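PDB 6PTR: beta sliding clamp, which probably encircles DNA as a ring-shaped head-to-tail homodimer, tethering DNA polymerases and other proteins to it and making them processive. Local coordinates for residues 145-158 / 209-221. Residues are numbered along the deposited sequence; the frame is centred on the assembly and turned at random.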
loop_
_atom_site.group_PDB
_atom_site.type_symbol
_atom_site.label_atom_id
_atom_site.label_comp_id
_atom_site.label_asym_id
_atom_site.label_seq_id
_atom_site.Cartn_x
_atom_site.Cartn_y
_atom_site.Cartn_z
ATOM N N LEU C 145 -26.710 7.714 -11.829
ATOM C CA LEU C 145 -25.974 8.607 -10.930
ATOM C C LEU C 145 -24.496 8.251 -10.892
ATOM O O LEU C 145 -23.628 9.135 -10.889
ATOM C CB LEU C 145 -26.563 8.550 -9.517
ATOM C CG LEU C 145 -25.780 9.428 -8.524
ATOM C CD1 LEU C 145 -25.851 10.903 -8.917
ATOM C CD2 LEU C 145 -26.348 9.217 -7.118
ATOM N N LYS C 146 -24.185 6.957 -10.887
ATOM C CA LYS C 146 -22.782 6.569 -10.916
ATOM C C LYS C 146 -22.096 7.081 -12.177
ATOM O O LYS C 146 -20.944 7.526 -12.126
ATOM C CB LYS C 146 -22.658 5.055 -10.840
ATOM C CG LYS C 146 -21.219 4.581 -10.810
ATOM C CD LYS C 146 -21.162 3.064 -10.749
ATOM C CE LYS C 146 -19.735 2.545 -10.569
ATOM N NZ LYS C 146 -18.848 2.872 -11.707
ATOM N N HIS C 147 -22.781 6.984 -13.318
ATOM C CA HIS C 147 -22.221 7.481 -14.569
ATOM C C HIS C 147 -21.920 8.970 -14.470
ATOM O O HIS C 147 -20.840 9.420 -14.863
ATOM C CB HIS C 147 -23.185 7.194 -15.713
ATOM C CG HIS C 147 -22.797 7.837 -17.009
ATOM N ND1 HIS C 147 -21.693 7.443 -17.733
ATOM C CD2 HIS C 147 -23.366 8.852 -17.706
ATOM C CE1 HIS C 147 -21.599 8.185 -18.822
ATOM N NE2 HIS C 147 -22.603 9.046 -18.831
ATOM N N LEU C 148 -22.868 9.755 -13.946
ATOM C CA LEU C 148 -22.645 11.198 -13.835
ATOM C C LEU C 148 -21.442 11.500 -12.957
ATOM O O LEU C 148 -20.610 12.354 -13.295
ATOM C CB LEU C 148 -23.893 11.882 -13.283
ATOM C CG LEU C 148 -25.183 11.654 -14.067
ATOM C CD1 LEU C 148 -26.376 12.123 -13.261
ATOM C CD2 LEU C 148 -25.109 12.384 -15.400
ATOM N N LEU C 149 -21.338 10.817 -11.810
ATOM C CA LEU C 149 -20.225 11.063 -10.904
ATOM C C LEU C 149 -18.913 10.536 -11.479
ATOM O O LEU C 149 -17.855 11.155 -11.294
ATOM C CB LEU C 149 -20.504 10.422 -9.542
ATOM C CG LEU C 149 -21.704 11.033 -8.824
ATOM C CD1 LEU C 149 -22.068 10.256 -7.569
ATOM C CD2 LEU C 149 -21.464 12.500 -8.478
ATOM N N ASP C 150 -18.960 9.394 -12.170
ATOM C CA ASP C 150 -17.760 8.862 -12.823
ATOM C C ASP C 150 -17.207 9.817 -13.868
ATOM O O ASP C 150 -15.987 9.873 -14.077
ATOM C CB ASP C 150 -18.052 7.523 -13.503
ATOM C CG ASP C 150 -18.044 6.355 -12.542
ATOM O OD1 ASP C 150 -17.453 6.468 -11.446
ATOM O OD2 ASP C 150 -18.613 5.306 -12.916
ATOM N N CYS C 151 -18.078 10.553 -14.557
ATOM C CA CYS C 151 -17.586 11.509 -15.551
ATOM C C CYS C 151 -16.904 12.729 -14.938
ATOM O O CYS C 151 -16.139 13.406 -15.641
ATOM C CB CYS C 151 -18.725 12.003 -16.442
ATOM S SG CYS C 151 -19.419 10.803 -17.581
ATOM N N THR C 152 -17.165 13.051 -13.666
ATOM C CA THR C 152 -16.802 14.355 -13.125
ATOM C C THR C 152 -15.935 14.320 -11.876
ATOM O O THR C 152 -15.219 15.297 -11.627
ATOM C CB THR C 152 -18.065 15.176 -12.821
ATOM O OG1 THR C 152 -18.970 14.389 -12.035
ATOM C CG2 THR C 152 -18.767 15.566 -14.126
ATOM N N GLN C 153 -15.964 13.242 -11.087
ATOM C CA GLN C 153 -15.261 13.251 -9.801
ATOM C C GLN C 153 -13.768 13.554 -9.949
ATOM O O GLN C 153 -13.192 14.285 -9.132
ATOM C CB GLN C 153 -15.454 11.909 -9.100
ATOM C CG GLN C 153 -14.774 11.841 -7.780
ATOM C CD GLN C 153 -14.923 10.466 -7.183
ATOM O OE1 GLN C 153 -15.166 9.495 -7.909
ATOM N NE2 GLN C 153 -14.777 10.368 -5.868
ATOM N N PHE C 154 -13.113 12.976 -10.954
ATOM C CA PHE C 154 -11.664 13.125 -11.051
ATOM C C PHE C 154 -11.238 14.577 -11.210
ATOM O O PHE C 154 -10.095 14.910 -10.875
ATOM C CB PHE C 154 -11.116 12.316 -12.232
ATOM C CG PHE C 154 -11.304 12.998 -13.553
ATOM C CD1 PHE C 154 -12.566 13.057 -14.148
ATOM C CD2 PHE C 154 -10.234 13.623 -14.184
ATOM C CE1 PHE C 154 -12.760 13.712 -15.359
ATOM C CE2 PHE C 154 -10.414 14.262 -15.384
ATOM C CZ PHE C 154 -11.663 14.324 -15.976
ATOM N N ALA C 155 -12.106 15.449 -11.729
ATOM C CA ALA C 155 -11.674 16.820 -12.012
ATOM C C ALA C 155 -11.875 17.760 -10.829
ATOM O O ALA C 155 -11.507 18.936 -10.917
ATOM C CB ALA C 155 -12.409 17.377 -13.240
ATOM N N ILE C 156 -12.439 17.275 -9.726
ATOM C CA ILE C 156 -12.719 18.141 -8.583
ATOM C C ILE C 156 -11.425 18.662 -7.989
ATOM O O ILE C 156 -10.447 17.914 -7.805
ATOM C CB ILE C 156 -13.507 17.393 -7.499
ATOM C CG1 ILE C 156 -14.866 16.939 -7.996
ATOM C CG2 ILE C 156 -13.650 18.259 -6.252
ATOM C CD1 ILE C 156 -15.489 15.960 -7.012
ATOM N N SER C 157 -11.432 19.948 -7.639
ATOM C CA SER C 157 -10.309 20.551 -6.947
ATOM C C SER C 157 -10.157 19.976 -5.549
ATOM O O SER C 157 -11.144 19.718 -4.853
ATOM C CB SER C 157 -10.505 22.062 -6.847
ATOM O OG SER C 157 -9.373 22.689 -6.222
ATOM N N THR C 158 -8.904 19.796 -5.138
ATOM C CA THR C 158 -8.562 19.530 -3.746
ATOM C C THR C 158 -7.785 20.683 -3.109
ATOM O O THR C 158 -7.273 20.528 -1.997
ATOM C CB THR C 158 -7.761 18.228 -3.638
ATOM O OG1 THR C 158 -6.507 18.379 -4.315
ATOM C CG2 THR C 158 -8.531 17.094 -4.281
ATOM N N ILE C 209 -22.060 20.098 -4.579
ATOM C CA ILE C 209 -21.969 18.944 -3.684
ATOM C C ILE C 209 -20.522 18.793 -3.235
ATOM O O ILE C 209 -19.633 18.692 -4.092
ATOM C CB ILE C 209 -22.434 17.669 -4.392
ATOM C CG1 ILE C 209 -23.810 17.883 -5.012
ATOM C CG2 ILE C 209 -22.346 16.484 -3.413
ATOM C CD1 ILE C 209 -24.193 16.799 -6.050
ATOM N N PRO C 210 -20.230 18.773 -1.933
ATOM C CA PRO C 210 -18.825 18.711 -1.487
ATOM C C PRO C 210 -18.100 17.447 -1.935
ATOM O O PRO C 210 -18.692 16.365 -2.053
ATOM C CB PRO C 210 -18.931 18.759 0.045
ATOM C CG PRO C 210 -20.301 19.335 0.309
ATOM C CD PRO C 210 -21.173 18.871 -0.807
ATOM N N ARG C 211 -16.801 17.621 -2.188
ATOM C CA ARG C 211 -15.906 16.537 -2.585
ATOM C C ARG C 211 -16.030 15.296 -1.700
ATOM O O ARG C 211 -16.063 14.169 -2.212
ATOM C CB ARG C 211 -14.465 17.066 -2.570
ATOM C CG ARG C 211 -13.412 16.059 -2.937
ATOM C CD ARG C 211 -12.094 16.751 -3.260
ATOM N NE ARG C 211 -11.700 17.725 -2.245
ATOM C CZ ARG C 211 -10.954 17.433 -1.187
ATOM N NH1 ARG C 211 -10.631 18.379 -0.318
ATOM N NH2 ARG C 211 -10.533 16.188 -0.995
ATOM N N LYS C 212 -16.113 15.468 -0.372
ATOM C CA LYS C 212 -16.171 14.283 0.495
ATOM C C LYS C 212 -17.455 13.490 0.286
ATOM O O LYS C 212 -17.422 12.252 0.255
ATOM C CB LYS C 212 -16.031 14.660 1.974
ATOM C CG LYS C 212 -16.144 13.428 2.926
ATOM C CD LYS C 212 -15.701 13.781 4.329
ATOM C CE LYS C 212 -15.596 12.530 5.234
ATOM N NZ LYS C 212 -15.176 12.870 6.601
ATOM N N ALA C 213 -18.603 14.177 0.188
ATOM C CA ALA C 213 -19.861 13.492 -0.084
ATOM C C ALA C 213 -19.788 12.758 -1.412
ATOM O O ALA C 213 -20.222 11.598 -1.518
ATOM C CB ALA C 213 -21.025 14.491 -0.091
ATOM N N VAL C 214 -19.231 13.411 -2.438
ATOM C CA VAL C 214 -19.079 12.749 -3.728
ATOM C C VAL C 214 -18.267 11.476 -3.564
ATOM O O VAL C 214 -18.631 10.426 -4.093
ATOM C CB VAL C 214 -18.429 13.686 -4.760
ATOM C CG1 VAL C 214 -18.085 12.895 -6.018
ATOM C CG2 VAL C 214 -19.368 14.849 -5.083
ATOM N N GLY C 215 -17.172 11.549 -2.810
ATOM C CA GLY C 215 -16.293 10.397 -2.678
ATOM C C GLY C 215 -16.942 9.240 -1.942
ATOM O O GLY C 215 -16.792 8.077 -2.333
ATOM N N GLU C 216 -17.690 9.535 -0.888
ATOM C CA GLU C 216 -18.350 8.453 -0.163
ATOM C C GLU C 216 -19.490 7.859 -0.974
ATOM O O GLU C 216 -19.712 6.635 -0.951
ATOM C CB GLU C 216 -18.852 8.960 1.188
ATOM C CG GLU C 216 -17.719 9.347 2.115
ATOM C CD GLU C 216 -16.720 8.215 2.305
ATOM O OE1 GLU C 216 -17.140 7.080 2.637
ATOM O OE2 GLU C 216 -15.519 8.456 2.090
ATOM N N LEU C 217 -20.255 8.712 -1.665
ATOM C CA LEU C 217 -21.297 8.209 -2.544
ATOM C C LEU C 217 -20.698 7.296 -3.600
ATOM O O LEU C 217 -21.218 6.204 -3.862
ATOM C CB LEU C 217 -22.046 9.397 -3.167
ATOM C CG LEU C 217 -23.341 9.211 -3.945
ATOM C CD1 LEU C 217 -24.342 8.438 -3.123
ATOM C CD2 LEU C 217 -23.888 10.598 -4.316
ATOM N N GLN C 218 -19.555 7.696 -4.163
ATOM C CA GLN C 218 -18.911 6.900 -5.196
ATOM C C GLN C 218 -18.448 5.558 -4.663
ATOM O O GLN C 218 -18.544 4.544 -5.363
ATOM C CB GLN C 218 -17.739 7.679 -5.794
ATOM C CG GLN C 218 -18.212 8.690 -6.800
ATOM C CD GLN C 218 -18.484 8.042 -8.151
ATOM O OE1 GLN C 218 -19.478 7.332 -8.320
ATOM N NE2 GLN C 218 -17.582 8.265 -9.109
ATOM N N LYS C 219 -17.965 5.511 -3.418
ATOM C CA LYS C 219 -17.551 4.221 -2.868
ATOM C C LYS C 219 -18.737 3.265 -2.751
ATOM O O LYS C 219 -18.607 2.063 -3.015
ATOM C CB LYS C 219 -16.890 4.401 -1.502
ATOM C CG LYS C 219 -15.515 5.058 -1.548
ATOM C CD LYS C 219 -15.072 5.431 -0.140
ATOM C CE LYS C 219 -13.745 6.172 -0.128
ATOM N NZ LYS C 219 -13.380 6.575 1.262
ATOM N N LEU C 220 -19.900 3.776 -2.348
ATOM C CA LEU C 220 -21.075 2.915 -2.300
ATOM C C LEU C 220 -21.511 2.508 -3.702
ATOM O O LEU C 220 -21.780 1.331 -3.960
ATOM C CB LEU C 220 -22.211 3.628 -1.565
ATOM C CG LEU C 220 -23.519 2.832 -1.586
ATOM C CD1 LEU C 220 -23.375 1.499 -0.813
ATOM C CD2 LEU C 220 -24.663 3.655 -1.031
ATOM N N LEU C 221 -21.570 3.476 -4.623
ATOM C CA LEU C 221 -22.011 3.192 -5.983
ATOM C C LEU C 221 -21.080 2.221 -6.706
ATOM O O LEU C 221 -21.532 1.485 -7.589
ATOM C CB LEU C 221 -22.144 4.499 -6.763
ATOM C CG LEU C 221 -23.327 5.351 -6.287
ATOM C CD1 LEU C 221 -23.315 6.707 -6.954
ATOM C CD2 LEU C 221 -24.624 4.636 -6.597
HETATM O O HOH W 1 -14.672 7.701 -4.175
HETATM O O HOH W 2 -14.527 12.954 -4.381
#
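Leu145 reaches tip to tip with Leu217 (CD2 to CD2, 4.0 Å) and crosses Leu221 at about a right angle. The chain of Lys146 slides past Leu221 in the opposite direction, its CD lying 3.6 Å from Leu221 O, and bends at its end to put NZ in a salt bridge with OD2 of Asp150. Leu149 is a knob in the hole formed by Val214, Leu217, Gln218 and Leu221; its CD1 meets Leu217 CD2 at 3.7 Å, while its CB presses against the Gln218 amide carbon CD at 3.4 Å. That amide is folded back by a bend at chi2 (-81°), and Gln218 NE2 donates two hydrogen bonds, 3.0 Å each: to OD1 of Asp150, met on the anti side but 34° out of the carboxylate plane, and to OE1 of Gln153, approached from above the carbonyl plane. The extended Gln153 lies over Val214 CG1, and its NE2 is bridged by two waters to the carbonyl oxygens of Arg211 and Gly215. Ile156 CG2 packs at the edge of Arg211, near the guanidinium plane, and Thr158 CG2 sits over one face, offset toward the rim. The axes of 145-152 and 211-221 approach to 10.2 Å, with N-to-C directions 127° apart; they are the central domain's helix pair, and in this family such helices line the DNA-facing inside of the ring. Leu149 and Ile156 also rest on Ile168 of strand 167-173, whereas Ala213 and Leu220 lean on strand 245-250.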